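Local structure of endoglucanase EG-II (Hypocrea jecorina, 3QR3) at residues H105-W110 against E149-N154; G113-G118 against N156-T161; A123-L128 against Q163-A168; I179-N184 against L214-H219. The protein hydrolyses internal beta-1,4-glucosidic bonds of cellulose, as an endoglucanase of glycoside hydrolase family 5 built on a TIM barrel. All blocks are in the same frame, centred on the assembly; numbering follows the deposited sequence.

Contact 1. Residues H105-W110 against E149-N154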
loop_
_atom_site.group_PDB
_atom_site.type_symbol
_atom_site.label_atom_id
_atom_site.label_comp_id
_atom_site.label_asym_id
_atom_site.label_seq_id
_atom_site.Cartn_x
_atom_site.Cartn_y
_atom_site.Cartn_z
ATOM N N HIS A 105 5.659 4.119 4.759
ATOM C CA HIS A 105 4.584 5.109 4.815
ATOM C C HIS A 105 5.158 6.515 5.067
ATOM O O HIS A 105 4.879 7.128 6.096
ATOM C CB HIS A 105 3.592 4.710 5.921
ATOM C CG HIS A 105 2.161 5.012 5.597
ATOM N ND1 HIS A 105 1.450 4.318 4.637
ATOM C CD2 HIS A 105 1.309 5.929 6.110
ATOM C CE1 HIS A 105 0.219 4.800 4.573
ATOM N NE2 HIS A 105 0.108 5.776 5.460
ATOM N N ASN A 106 5.955 7.031 4.131
ATOM C CA ASN A 106 6.731 8.242 4.419
ATOM C C ASN A 106 6.586 9.473 3.520
ATOM O O ASN A 106 7.299 10.454 3.708
ATOM C CB ASN A 106 8.207 7.901 4.572
ATOM C CG ASN A 106 8.556 7.473 5.973
ATOM O OD1 ASN A 106 9.123 8.245 6.741
ATOM N ND2 ASN A 106 8.218 6.237 6.318
ATOM N N TYR A 107 5.681 9.422 2.553
ATOM C CA TYR A 107 5.371 10.582 1.726
ATOM C C TYR A 107 6.618 11.155 1.045
ATOM O O TYR A 107 6.715 12.363 0.832
ATOM C CB TYR A 107 4.668 11.645 2.575
ATOM C CG TYR A 107 3.463 11.095 3.306
ATOM C CD1 TYR A 107 3.596 10.512 4.558
ATOM C CD2 TYR A 107 2.199 11.134 2.732
ATOM C CE1 TYR A 107 2.503 9.994 5.227
ATOM C CE2 TYR A 107 1.087 10.614 3.403
ATOM C CZ TYR A 107 1.256 10.049 4.648
ATOM O OH TYR A 107 0.180 9.530 5.324
ATOM N N ALA A 108 7.557 10.268 0.719
ATOM C CA ALA A 108 8.801 10.616 0.020
ATOM C C ALA A 108 9.696 11.502 0.874
ATOM O O ALA A 108 10.553 12.215 0.360
ATOM C CB ALA A 108 8.516 11.278 -1.339
ATOM N N ARG A 109 9.504 11.431 2.183
ATOM C CA ARG A 109 10.160 12.349 3.092
ATOM C C ARG A 109 10.709 11.656 4.332
ATOM O O ARG A 109 10.274 10.568 4.706
ATOM C CB ARG A 109 9.181 13.448 3.514
ATOM C CG ARG A 109 8.938 14.519 2.455
ATOM C CD ARG A 109 7.765 15.415 2.871
ATOM N NE ARG A 109 7.549 16.530 1.948
ATOM C CZ ARG A 109 6.999 16.409 0.747
ATOM N NH1 ARG A 109 6.614 15.213 0.306
ATOM N NH2 ARG A 109 6.827 17.479 -0.014
ATOM N N TRP A 110 11.680 12.301 4.964
ATOM C CA TRP A 110 12.130 11.901 6.285
ATOM C C TRP A 110 12.174 13.166 7.135
ATOM O O TRP A 110 12.973 14.066 6.869
ATOM C CB TRP A 110 13.498 11.227 6.178
ATOM C CG TRP A 110 14.249 10.977 7.472
ATOM C CD1 TRP A 110 14.955 11.894 8.211
ATOM C CD2 TRP A 110 14.427 9.713 8.131
ATOM N NE1 TRP A 110 15.541 11.279 9.300
ATOM C CE2 TRP A 110 15.232 9.942 9.272
ATOM C CE3 TRP A 110 13.980 8.410 7.868
ATOM C CZ2 TRP A 110 15.591 8.918 10.154
ATOM C CZ3 TRP A 110 14.337 7.391 8.748
ATOM C CH2 TRP A 110 15.130 7.656 9.883
ATOM N N GLU A 149 2.472 7.700 -1.049
ATOM C CA GLU A 149 2.011 9.072 -1.305
ATOM C C GLU A 149 3.063 10.185 -1.384
ATOM O O GLU A 149 2.998 11.161 -0.623
ATOM C CB GLU A 149 0.888 9.444 -0.324
ATOM C CG GLU A 149 -0.338 8.573 -0.544
ATOM C CD GLU A 149 -1.589 9.084 0.130
ATOM O OE1 GLU A 149 -1.498 10.070 0.880
ATOM O OE2 GLU A 149 -2.669 8.491 -0.110
ATOM N N PRO A 150 4.020 10.059 -2.328
ATOM C CA PRO A 150 4.836 11.231 -2.632
ATOM C C PRO A 150 3.921 12.383 -2.993
ATOM O O PRO A 150 2.874 12.161 -3.616
ATOM C CB PRO A 150 5.628 10.798 -3.879
ATOM C CG PRO A 150 5.701 9.295 -3.773
ATOM C CD PRO A 150 4.338 8.920 -3.209
ATOM N N HIS A 151 4.308 13.592 -2.604
ATOM C CA HIS A 151 3.547 14.782 -2.951
ATOM C C HIS A 151 4.458 16.002 -2.963
ATOM O O HIS A 151 5.416 16.079 -2.195
ATOM C CB HIS A 151 2.398 15.002 -1.968
ATOM C CG HIS A 151 2.844 15.260 -0.557
ATOM N ND1 HIS A 151 3.085 16.527 -0.073
ATOM C CD2 HIS A 151 3.093 14.411 0.470
ATOM C CE1 HIS A 151 3.460 16.451 1.194
ATOM N NE2 HIS A 151 3.465 15.179 1.552
ATOM N N ASP A 152 4.140 16.954 -3.831
ATOM C CA ASP A 152 4.908 18.180 -3.925
ATOM C C ASP A 152 6.403 17.888 -4.042
ATOM O O ASP A 152 7.214 18.536 -3.397
ATOM C CB ASP A 152 4.621 19.059 -2.707
ATOM C CG ASP A 152 3.127 19.256 -2.475
ATOM O OD1 ASP A 152 2.486 19.930 -3.307
ATOM O OD2 ASP A 152 2.594 18.735 -1.468
ATOM N N VAL A 153 6.763 16.895 -4.853
ATOM C CA VAL A 153 8.171 16.662 -5.165
ATOM C C VAL A 153 8.426 16.932 -6.653
ATOM O O VAL A 153 7.483 17.032 -7.436
ATOM C CB VAL A 153 8.613 15.224 -4.809
ATOM C CG1 VAL A 153 8.268 14.895 -3.352
ATOM C CG2 VAL A 153 7.971 14.206 -5.761
ATOM N N ASN A 154 9.695 17.080 -7.029
ATOM C CA ASN A 154 10.081 17.138 -8.439
ATOM C C ASN A 154 9.956 15.738 -9.015
ATOM O O ASN A 154 10.702 14.835 -8.627
ATOM C CB ASN A 154 11.528 17.641 -8.583
ATOM C CG ASN A 154 11.967 17.780 -10.046
ATOM O OD1 ASN A 154 11.907 16.827 -10.824
ATOM N ND2 ASN A 154 12.416 18.973 -10.416
#

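Contact 2. Residues G113-G118 against N156-T161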
loop_
_atom_site.group_PDB
_atom_site.type_symbol
_atom_site.label_atom_id
_atom_site.label_comp_id
_atom_site.label_asym_id
_atom_site.label_seq_id
_atom_site.Cartn_x
_atom_site.Cartn_y
_atom_site.Cartn_z
ATOM N N GLY A 113 12.142 16.416 5.194
ATOM C CA GLY A 113 13.081 16.516 4.079
ATOM C C GLY A 113 12.741 15.542 2.958
ATOM O O GLY A 113 12.479 14.368 3.207
ATOM N N ILE A 114 12.746 16.017 1.720
ATOM C CA ILE A 114 12.379 15.167 0.585
ATOM C C ILE A 114 13.555 14.311 0.126
ATOM O O ILE A 114 14.649 14.814 -0.100
ATOM C CB ILE A 114 11.882 15.998 -0.598
ATOM C CG1 ILE A 114 10.589 16.722 -0.237
ATOM C CG2 ILE A 114 11.682 15.123 -1.827
ATOM C CD1 ILE A 114 10.235 17.846 -1.231
ATOM N N ILE A 115 13.326 13.011 0.008
ATOM C CA ILE A 115 14.354 12.094 -0.461
ATOM C C ILE A 115 14.930 12.582 -1.794
ATOM O O ILE A 115 14.199 12.765 -2.766
ATOM C CB ILE A 115 13.792 10.673 -0.651
ATOM C CG1 ILE A 115 13.280 10.107 0.680
ATOM C CG2 ILE A 115 14.841 9.753 -1.228
ATOM C CD1 ILE A 115 12.354 8.880 0.471
ATOM N N GLY A 116 16.238 12.809 -1.818
ATOM C CA GLY A 116 16.935 13.201 -3.027
ATOM C C GLY A 116 16.714 14.646 -3.431
ATOM O O GLY A 116 17.194 15.079 -4.472
ATOM N N GLN A 117 15.982 15.391 -2.612
ATOM C CA GLN A 117 15.649 16.775 -2.937
ATOM C C GLN A 117 15.759 17.677 -1.702
ATOM O O GLN A 117 14.883 18.504 -1.434
ATOM C CB GLN A 117 14.247 16.845 -3.568
ATOM C CG GLN A 117 14.113 15.928 -4.796
ATOM C CD GLN A 117 12.699 15.853 -5.373
ATOM O OE1 GLN A 117 11.911 16.796 -5.280
ATOM N NE2 GLN A 117 12.383 14.721 -5.986
ATOM N N GLY A 118 16.854 17.516 -0.962
ATOM C CA GLY A 118 17.079 18.309 0.236
ATOM C C GLY A 118 17.069 17.483 1.513
ATOM O O GLY A 118 17.727 17.837 2.482
ATOM N N ASN A 156 10.685 14.453 -11.861
ATOM C CA ASN A 156 11.805 13.950 -12.650
ATOM C C ASN A 156 12.859 13.370 -11.724
ATOM O O ASN A 156 13.349 12.262 -11.926
ATOM C CB ASN A 156 12.421 15.061 -13.513
ATOM C CG ASN A 156 11.418 15.688 -14.458
ATOM O OD1 ASN A 156 10.980 15.058 -15.421
ATOM N ND2 ASN A 156 11.048 16.934 -14.190
ATOM N N THR A 157 13.199 14.130 -10.694
ATOM C CA THR A 157 14.157 13.656 -9.709
ATOM C C THR A 157 13.622 12.433 -8.962
ATOM O O THR A 157 14.351 11.463 -8.752
ATOM C CB THR A 157 14.523 14.778 -8.734
ATOM O OG1 THR A 157 14.893 15.933 -9.492
ATOM C CG2 THR A 157 15.680 14.362 -7.837
ATOM N N TRP A 158 12.344 12.468 -8.584
ATOM C CA TRP A 158 11.721 11.308 -7.922
ATOM C C TRP A 158 11.806 10.016 -8.759
ATOM O O TRP A 158 12.153 8.954 -8.236
ATOM C CB TRP A 158 10.268 11.608 -7.516
ATOM C CG TRP A 158 9.569 10.439 -6.854
ATOM C CD1 TRP A 158 8.461 9.778 -7.307
ATOM C CD2 TRP A 158 9.941 9.794 -5.627
ATOM N NE1 TRP A 158 8.119 8.772 -6.435
ATOM C CE2 TRP A 158 9.012 8.757 -5.400
ATOM C CE3 TRP A 158 10.965 9.996 -4.699
ATOM C CZ2 TRP A 158 9.084 7.923 -4.291
ATOM C CZ3 TRP A 158 11.033 9.163 -3.596
ATOM C CH2 TRP A 158 10.096 8.143 -3.403
ATOM N N ALA A 159 11.498 10.100 -10.054
ATOM C CA ALA A 159 11.594 8.927 -10.929
ATOM C C ALA A 159 12.999 8.321 -10.953
ATOM O O ALA A 159 13.154 7.102 -11.012
ATOM C CB ALA A 159 11.153 9.278 -12.360
ATOM N N ALA A 160 14.022 9.174 -10.932
ATOM C CA ALA A 160 15.405 8.715 -10.844
ATOM C C ALA A 160 15.637 7.966 -9.535
ATOM O O ALA A 160 16.246 6.894 -9.519
ATOM C CB ALA A 160 16.373 9.900 -10.961
ATOM N N THR A 161 15.145 8.540 -8.439
ATOM C CA THR A 161 15.229 7.902 -7.124
ATOM C C THR A 161 14.565 6.535 -7.183
ATOM O O THR A 161 15.132 5.521 -6.740
ATOM C CB THR A 161 14.559 8.780 -6.040
ATOM O OG1 THR A 161 15.273 10.017 -5.930
ATOM C CG2 THR A 161 14.526 8.072 -4.665
HETATM O O HOH W 1 13.866 12.467 -5.522
#

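Contact 3. Residues A123-L128 against Q163-A168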
loop_
_atom_site.group_PDB
_atom_site.type_symbol
_atom_site.label_atom_id
_atom_site.label_comp_id
_atom_site.label_asym_id
_atom_site.label_seq_id
_atom_site.Cartn_x
_atom_site.Cartn_y
_atom_site.Cartn_z
ATOM N N ALA A 123 21.084 7.396 -1.780
ATOM C CA ALA A 123 21.782 6.258 -1.177
ATOM C C ALA A 123 21.234 5.903 0.209
ATOM O O ALA A 123 21.229 4.733 0.609
ATOM C CB ALA A 123 23.280 6.514 -1.105
ATOM N N GLN A 124 20.784 6.902 0.956
ATOM C CA GLN A 124 20.267 6.628 2.298
ATOM C C GLN A 124 18.906 5.907 2.220
ATOM O O GLN A 124 18.515 5.191 3.142
ATOM C CB GLN A 124 20.172 7.916 3.111
ATOM C CG GLN A 124 21.527 8.436 3.622
ATOM C CD GLN A 124 21.432 9.819 4.245
ATOM O OE1 GLN A 124 20.739 10.698 3.732
ATOM N NE2 GLN A 124 22.135 10.019 5.361
ATOM N N PHE A 125 18.203 6.102 1.106
ATOM C CA PHE A 125 16.898 5.484 0.874
ATOM C C PHE A 125 17.062 4.117 0.214
ATOM O O PHE A 125 16.375 3.168 0.580
ATOM C CB PHE A 125 16.020 6.429 0.030
ATOM C CG PHE A 125 14.632 5.908 -0.265
ATOM C CD1 PHE A 125 13.799 5.462 0.753
ATOM C CD2 PHE A 125 14.141 5.930 -1.567
ATOM C CE1 PHE A 125 12.505 5.005 0.469
ATOM C CE2 PHE A 125 12.857 5.480 -1.860
ATOM C CZ PHE A 125 12.040 5.018 -0.840
ATOM N N THR A 126 17.978 4.005 -0.747
ATOM C CA THR A 126 18.170 2.725 -1.427
ATOM C C THR A 126 18.767 1.722 -0.433
ATOM O O THR A 126 18.527 0.518 -0.516
ATOM C CB THR A 126 19.087 2.834 -2.678
ATOM O OG1 THR A 126 20.398 3.240 -2.273
ATOM C CG2 THR A 126 18.539 3.847 -3.685
ATOM N N SER A 127 19.555 2.230 0.506
ATOM C CA SER A 127 20.094 1.403 1.583
ATOM C C SER A 127 18.986 0.702 2.382
ATOM O O SER A 127 19.133 -0.453 2.789
ATOM C CB SER A 127 20.947 2.258 2.516
ATOM O OG SER A 127 20.761 1.875 3.858
ATOM N N LEU A 128 17.879 1.402 2.605
ATOM C CA LEU A 128 16.732 0.794 3.276
ATOM C C LEU A 128 16.185 -0.344 2.412
ATOM O O LEU A 128 16.033 -1.471 2.870
ATOM C CB LEU A 128 15.643 1.838 3.524
ATOM C CG LEU A 128 14.275 1.279 3.918
ATOM C CD1 LEU A 128 14.318 0.767 5.353
ATOM C CD2 LEU A 128 13.170 2.335 3.731
ATOM N N GLN A 163 14.059 4.667 -9.764
ATOM C CA GLN A 163 14.908 3.787 -10.573
ATOM C C GLN A 163 16.069 3.209 -9.754
ATOM O O GLN A 163 16.378 2.019 -9.841
ATOM C CB GLN A 163 15.446 4.531 -11.805
ATOM C CG GLN A 163 16.436 3.725 -12.644
ATOM C CD GLN A 163 15.793 2.511 -13.312
ATOM O OE1 GLN A 163 15.169 2.624 -14.370
ATOM N NE2 GLN A 163 15.950 1.339 -12.691
ATOM N N GLU A 164 16.723 4.053 -8.961
ATOM C CA GLU A 164 17.806 3.581 -8.101
ATOM C C GLU A 164 17.301 2.513 -7.110
ATOM O O GLU A 164 17.986 1.538 -6.816
ATOM C CB GLU A 164 18.450 4.750 -7.341
ATOM C CG GLU A 164 19.319 5.692 -8.196
ATOM C CD GLU A 164 20.290 6.505 -7.340
ATOM O OE1 GLU A 164 20.692 6.007 -6.259
ATOM O OE2 GLU A 164 20.653 7.635 -7.741
ATOM N N VAL A 165 16.102 2.701 -6.586
ATOM C CA VAL A 165 15.532 1.700 -5.678
ATOM C C VAL A 165 15.260 0.377 -6.398
ATOM O O VAL A 165 15.665 -0.689 -5.934
ATOM C CB VAL A 165 14.253 2.214 -4.998
ATOM C CG1 VAL A 165 13.562 1.094 -4.215
ATOM C CG2 VAL A 165 14.603 3.371 -4.068
ATOM N N VAL A 166 14.592 0.438 -7.542
ATOM C CA VAL A 166 14.354 -0.784 -8.316
ATOM C C VAL A 166 15.667 -1.523 -8.612
ATOM O O VAL A 166 15.758 -2.744 -8.470
ATOM C CB VAL A 166 13.600 -0.503 -9.627
ATOM C CG1 VAL A 166 13.662 -1.726 -10.547
ATOM C CG2 VAL A 166 12.147 -0.124 -9.326
ATOM N N THR A 167 16.694 -0.780 -8.998
ATOM C CA THR A 167 17.984 -1.401 -9.270
ATOM C C THR A 167 18.536 -2.074 -8.019
ATOM O O THR A 167 19.054 -3.190 -8.079
ATOM C CB THR A 167 18.995 -0.382 -9.810
ATOM O OG1 THR A 167 18.437 0.260 -10.960
ATOM C CG2 THR A 167 20.314 -1.071 -10.189
ATOM N N ALA A 168 18.406 -1.402 -6.880
ATOM C CA ALA A 168 18.907 -1.967 -5.629
ATOM C C ALA A 168 18.167 -3.246 -5.258
ATOM O O ALA A 168 18.770 -4.215 -4.790
ATOM C CB ALA A 168 18.818 -0.954 -4.504
#

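Contact 4. Residues I179-N184 against L214-H219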
loop_
_atom_site.group_PDB
_atom_site.type_symbol
_atom_site.label_atom_id
_atom_site.label_comp_id
_atom_site.label_asym_id
_atom_site.label_seq_id
_atom_site.Cartn_x
_atom_site.Cartn_y
_atom_site.Cartn_z
ATOM N N ILE A 179 7.119 -4.925 -7.869
ATOM C CA ILE A 179 7.601 -3.687 -7.270
ATOM C C ILE A 179 6.661 -2.547 -7.676
ATOM O O ILE A 179 6.328 -2.410 -8.843
ATOM C CB ILE A 179 9.041 -3.352 -7.721
ATOM C CG1 ILE A 179 9.999 -4.489 -7.366
ATOM C CG2 ILE A 179 9.519 -2.059 -7.073
ATOM C CD1 ILE A 179 11.420 -4.273 -7.903
ATOM N N SER A 180 6.223 -1.747 -6.707
ATOM C CA SER A 180 5.355 -0.602 -6.973
ATOM C C SER A 180 6.129 0.602 -7.476
ATOM O O SER A 180 7.226 0.883 -6.990
ATOM C CB SER A 180 4.653 -0.163 -5.688
ATOM O OG SER A 180 3.715 -1.122 -5.255
ATOM N N LEU A 181 5.543 1.327 -8.428
ATOM C CA LEU A 181 6.069 2.622 -8.853
ATOM C C LEU A 181 5.062 3.716 -8.469
ATOM O O LEU A 181 4.029 3.868 -9.121
ATOM C CB LEU A 181 6.312 2.626 -10.372
ATOM C CG LEU A 181 7.151 1.477 -10.944
ATOM C CD1 LEU A 181 7.281 1.582 -12.458
ATOM C CD2 LEU A 181 8.539 1.427 -10.283
ATOM N N PRO A 182 5.347 4.475 -7.394
ATOM C CA PRO A 182 4.391 5.505 -6.963
ATOM C C PRO A 182 4.682 6.900 -7.515
ATOM O O PRO A 182 5.842 7.322 -7.561
ATOM C CB PRO A 182 4.564 5.494 -5.447
ATOM C CG PRO A 182 6.076 5.251 -5.291
ATOM C CD PRO A 182 6.466 4.328 -6.438
ATOM N N GLY A 183 3.630 7.614 -7.904
ATOM C CA GLY A 183 3.772 8.938 -8.482
ATOM C C GLY A 183 3.432 10.079 -7.536
ATOM O O GLY A 183 3.209 9.866 -6.336
ATOM N N ASN A 184 3.380 11.291 -8.094
ATOM C CA ASN A 184 3.134 12.530 -7.349
ATOM C C ASN A 184 1.667 12.697 -6.952
ATOM O O ASN A 184 0.848 11.802 -7.157
ATOM C CB ASN A 184 3.560 13.720 -8.216
ATOM C CG ASN A 184 4.398 14.741 -7.466
ATOM O OD1 ASN A 184 4.565 14.682 -6.239
ATOM N ND2 ASN A 184 4.938 15.694 -8.212
ATOM N N LEU A 214 6.936 -4.465 -12.770
ATOM C CA LEU A 214 7.005 -3.114 -12.246
ATOM C C LEU A 214 5.630 -2.535 -12.472
ATOM O O LEU A 214 5.228 -2.284 -13.607
ATOM C CB LEU A 214 8.083 -2.293 -12.969
ATOM C CG LEU A 214 9.514 -2.833 -12.906
ATOM C CD1 LEU A 214 10.494 -1.882 -13.610
ATOM C CD2 LEU A 214 9.969 -3.085 -11.466
ATOM N N ILE A 215 4.896 -2.353 -11.379
ATOM C CA ILE A 215 3.479 -2.057 -11.452
ATOM C C ILE A 215 3.224 -0.647 -10.966
ATOM O O ILE A 215 3.738 -0.256 -9.923
ATOM C CB ILE A 215 2.691 -3.051 -10.569
ATOM C CG1 ILE A 215 3.105 -4.497 -10.896
ATOM C CG2 ILE A 215 1.175 -2.823 -10.701
ATOM C CD1 ILE A 215 2.836 -4.908 -12.361
ATOM N N PHE A 216 2.441 0.124 -11.716
ATOM C CA PHE A 216 2.119 1.472 -11.267
ATOM C C PHE A 216 1.203 1.402 -10.046
ATOM O O PHE A 216 0.238 0.654 -10.029
ATOM C CB PHE A 216 1.499 2.300 -12.394
ATOM C CG PHE A 216 2.440 2.523 -13.569
ATOM C CD1 PHE A 216 3.633 3.221 -13.403
ATOM C CD2 PHE A 216 2.123 2.040 -14.825
ATOM C CE1 PHE A 216 4.500 3.431 -14.479
ATOM C CE2 PHE A 216 2.975 2.244 -15.906
ATOM C CZ PHE A 216 4.170 2.944 -15.734
ATOM N N ASP A 217 1.521 2.181 -9.021
ATOM C CA ASP A 217 0.807 2.099 -7.738
ATOM C C ASP A 217 0.009 3.387 -7.552
ATOM O O ASP A 217 0.598 4.450 -7.382
ATOM C CB ASP A 217 1.853 1.962 -6.617
ATOM C CG ASP A 217 1.261 1.570 -5.281
ATOM O OD1 ASP A 217 0.119 1.985 -4.988
ATOM O OD2 ASP A 217 1.958 0.860 -4.510
ATOM N N VAL A 218 -1.320 3.308 -7.595
ATOM C CA VAL A 218 -2.142 4.505 -7.389
ATOM C C VAL A 218 -3.069 4.391 -6.184
ATOM O O VAL A 218 -3.341 3.293 -5.711
ATOM C CB VAL A 218 -2.984 4.859 -8.633
ATOM C CG1 VAL A 218 -2.078 5.285 -9.797
ATOM C CG2 VAL A 218 -3.875 3.696 -9.028
ATOM N N HIS A 219 -3.533 5.548 -5.702
ATOM C CA HIS A 219 -4.509 5.665 -4.632
ATOM C C HIS A 219 -5.696 6.470 -5.144
ATOM O O HIS A 219 -5.541 7.317 -6.018
ATOM C CB HIS A 219 -3.902 6.425 -3.451
ATOM C CG HIS A 219 -2.871 5.650 -2.697
ATOM N ND1 HIS A 219 -2.412 6.038 -1.455
ATOM C CD2 HIS A 219 -2.230 4.493 -2.990
ATOM C CE1 HIS A 219 -1.522 5.165 -1.024
ATOM N NE2 HIS A 219 -1.394 4.215 -1.936
HETATM O O HOH W 2 0.830 7.210 -8.155
#

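Contact 1. Residues H105-W110 against E149-N154
Arg109 reaches across to stack on His151. From CB the side chain leaves with CG beside the backbone N (chi1 -76°), then runs extended to NE, and a turn at the last bond (chi4 75°) lays the guanidinium over the ring. Arg109 NE lies 4.2 Å and CZ 3.6 Å from His151 CE1, with the planes 8° apart. NH1 stands over the ring centre. Arg109 NH1 and NH2 both donate to His151 O, at 2.9 and 3.0 Å, end-on and in the guanidinium plane. Arg109 NH1 also bonds Tyr107 O at 2.9 Å, which helps fix its rotation. The first segment runs from the loop after strand 99-104 of the TIM barrel into the short strand 109-110; the second is the loop after strand 142-145. Glu149 and Pro150 belong to the Asn-Glu-Pro sequence characteristic of family 5 glycoside hydrolases. His151 is itself held: its ND1 donates almost straight to Asp152 OD2 at 2.7 Å, its NE2 bonds Thr19 O, and Trp186 stacks on the ring. Tyr107 lies alongside Glu149, with Tyr107 CD2 3.7 Å from Glu149 CB. Glu149 OE1 stays near Tyr107 CE2, while OE2 bonds His219 ND1. Ala108 CB packs on Pro150 CB at 3.9 Å.

Contact 2. Residues G113-G118 against N156-T161
Gln117 points its side chain at Thr157, on the helix opposite. Its CG sits beside the backbone N (chi1 -55°), with the chain extended beyond. Gln117 CG passes 3.8 Å from Thr157 CG2, and Gln117 NE2 ends 3.5 Å from Thr157 CB. At the amide, OE1 accepts from the backbone N of Asn154, while Gln117 NE2 donates to a water at 2.7 Å. That water in turn donates to Ile115 O at 2.8 Å and to Thr161 OG1 at 2.9 Å, joining turn and helix. A leucine in place of Gln117 would probably leave this water and Asn154 N each short of a partner. Thr157 and Thr161 share one conformation, with the methyl anti to the backbone N. For Thr161 (chi1 -63°) this turns OG1 to the water and to Asn122, and brings CG2 within 3.8 Å of Ile115 CG2. Ile115 CD1 meets the edge of the Trp158 ring at CZ3, 4.3 Å away. Trp158 NE1 bonds Pro182 O. A type II turn, Ile114 to Gln117, with Gly116 at its third position, packs on the start of helix 155-171. It begins in the second strand of the antiparallel pair 109-110 and 113-114, an elaboration of the loop after TIM-barrel strand 99-104.

Contact 3. Residues A123-L128 against Q163-A168
Phe125 and Thr126 are the residues of helix 122-136 that meet Val165, Glu164 and Ala168 of helix 155-171. Phe125 comes first along the chain. Its ring swings out with CG anti to the backbone N (chi1 -179°) and reaches toward the second helix. Phe125 CE2 touches Val165 CG2 at 3.5 Å, and CD2 is close to the same methyl. The ring is also packed by Trp66, Trp129 and Trp158, so its end lies in an aromatic, buried cluster. Thr126 follows and carries the larger share of the contact from this helix. Its chi1 of 63° places OG1 between the backbone N and the carbonyl carbon, where it makes a weak bond to Asn122 O of its own helix. The methyl is left to face the neighbour. Thr126 CG2 lies 3.8 Å from Glu164 CB and 4.0 Å from Val165 CG2. Thr126 CB also approaches Ala168 CB, at 4.2 Å. The backbones are nearest at Thr126 and Val165, whose CA atoms are 5.1 Å apart; the small Ala168 is consistent with this closeness. The glutamate lies at the exposed margin, while Val165 is buried. The axes of the two short segments approach to 9.0 Å and cross at -35°. The two helices follow strands 99-104 and 142-145, the third and fourth of the barrel. Such side-by-side, roughly parallel packing of neighbouring helices is that of the outer layer of a TIM barrel.

Contact 4. Residues I179-N184 against L214-H219
Ser180 OG has two partners: it donates to Asp217 OD2 at 2.8 Å and is also hydrogen-bonded to Trp143 NE1. The two segments are neighbouring parallel strands of the TIM barrel, the fifth and sixth, linked as a beta-alpha-beta unit through helix 197-201. Their backbones are joined by three bonds. Ile215 N donates to Ile179 O at 2.9 Å, Leu181 N to Ile215 O at 2.8 Å, and Asp217 N to Leu181 O at 3.0 Å. Side chains alternate between two faces. Ser180, Ile215 and Asp217 lie on one, and Ile179, Leu181, Leu214 and Phe216 on the other, against helix 155-171 and other outer parts of the fold. On this apolar face Ile179 and Leu214 run side by side, with Ile179 CB 3.9 Å from Leu214 CD2. Leu181 CD1 fits between the leucine and the ring, 3.9 Å from Phe216 CE1 and also close to Leu214 CB. Asp217 turns CG away from its amide nitrogen (chi1 -168°), which carries OD2 to the serine. The serine meets OD2 on its anti side, 26° out of the carboxylate plane. The other oxygen, OD1, bonds Thr259 OG1 of strand 256-261. With an alanine in place of Asp217, the Ser180 and Thr259 hydroxyls would probably lose the carboxylate they share, leaving Ser180 with Trp143 alone of the partners named. Beyond Pro182 a water bridges the two segments: it accepts from Gly183 N at 2.8 Å and donates to Asp217 O at 2.9 Å.

Overall arrangement
Contact 4 belongs to the barrel wall and is wholly buried, with backbone bonds and a carboxylate-hydroxyl pair. Contact 1 is also mostly buried but is built from loops and a short strand beyond the barrel strands, and charged and aromatic groups do the work. Contacts 2 and 3 lie farther out and are only partly buried. Both use helix 155-171. Contact 2 relies on a water and contact 3 on apolar packing, and they meet at Phe125. Trp158 of contact 2 ties the helix to Pro182 of contact 4. Val166, from the helix of contact 3, packs on Ile179, Leu181 and Leu214. Contacts 1 and 4 are joined by Glu149-His219 and Val153-Asn184.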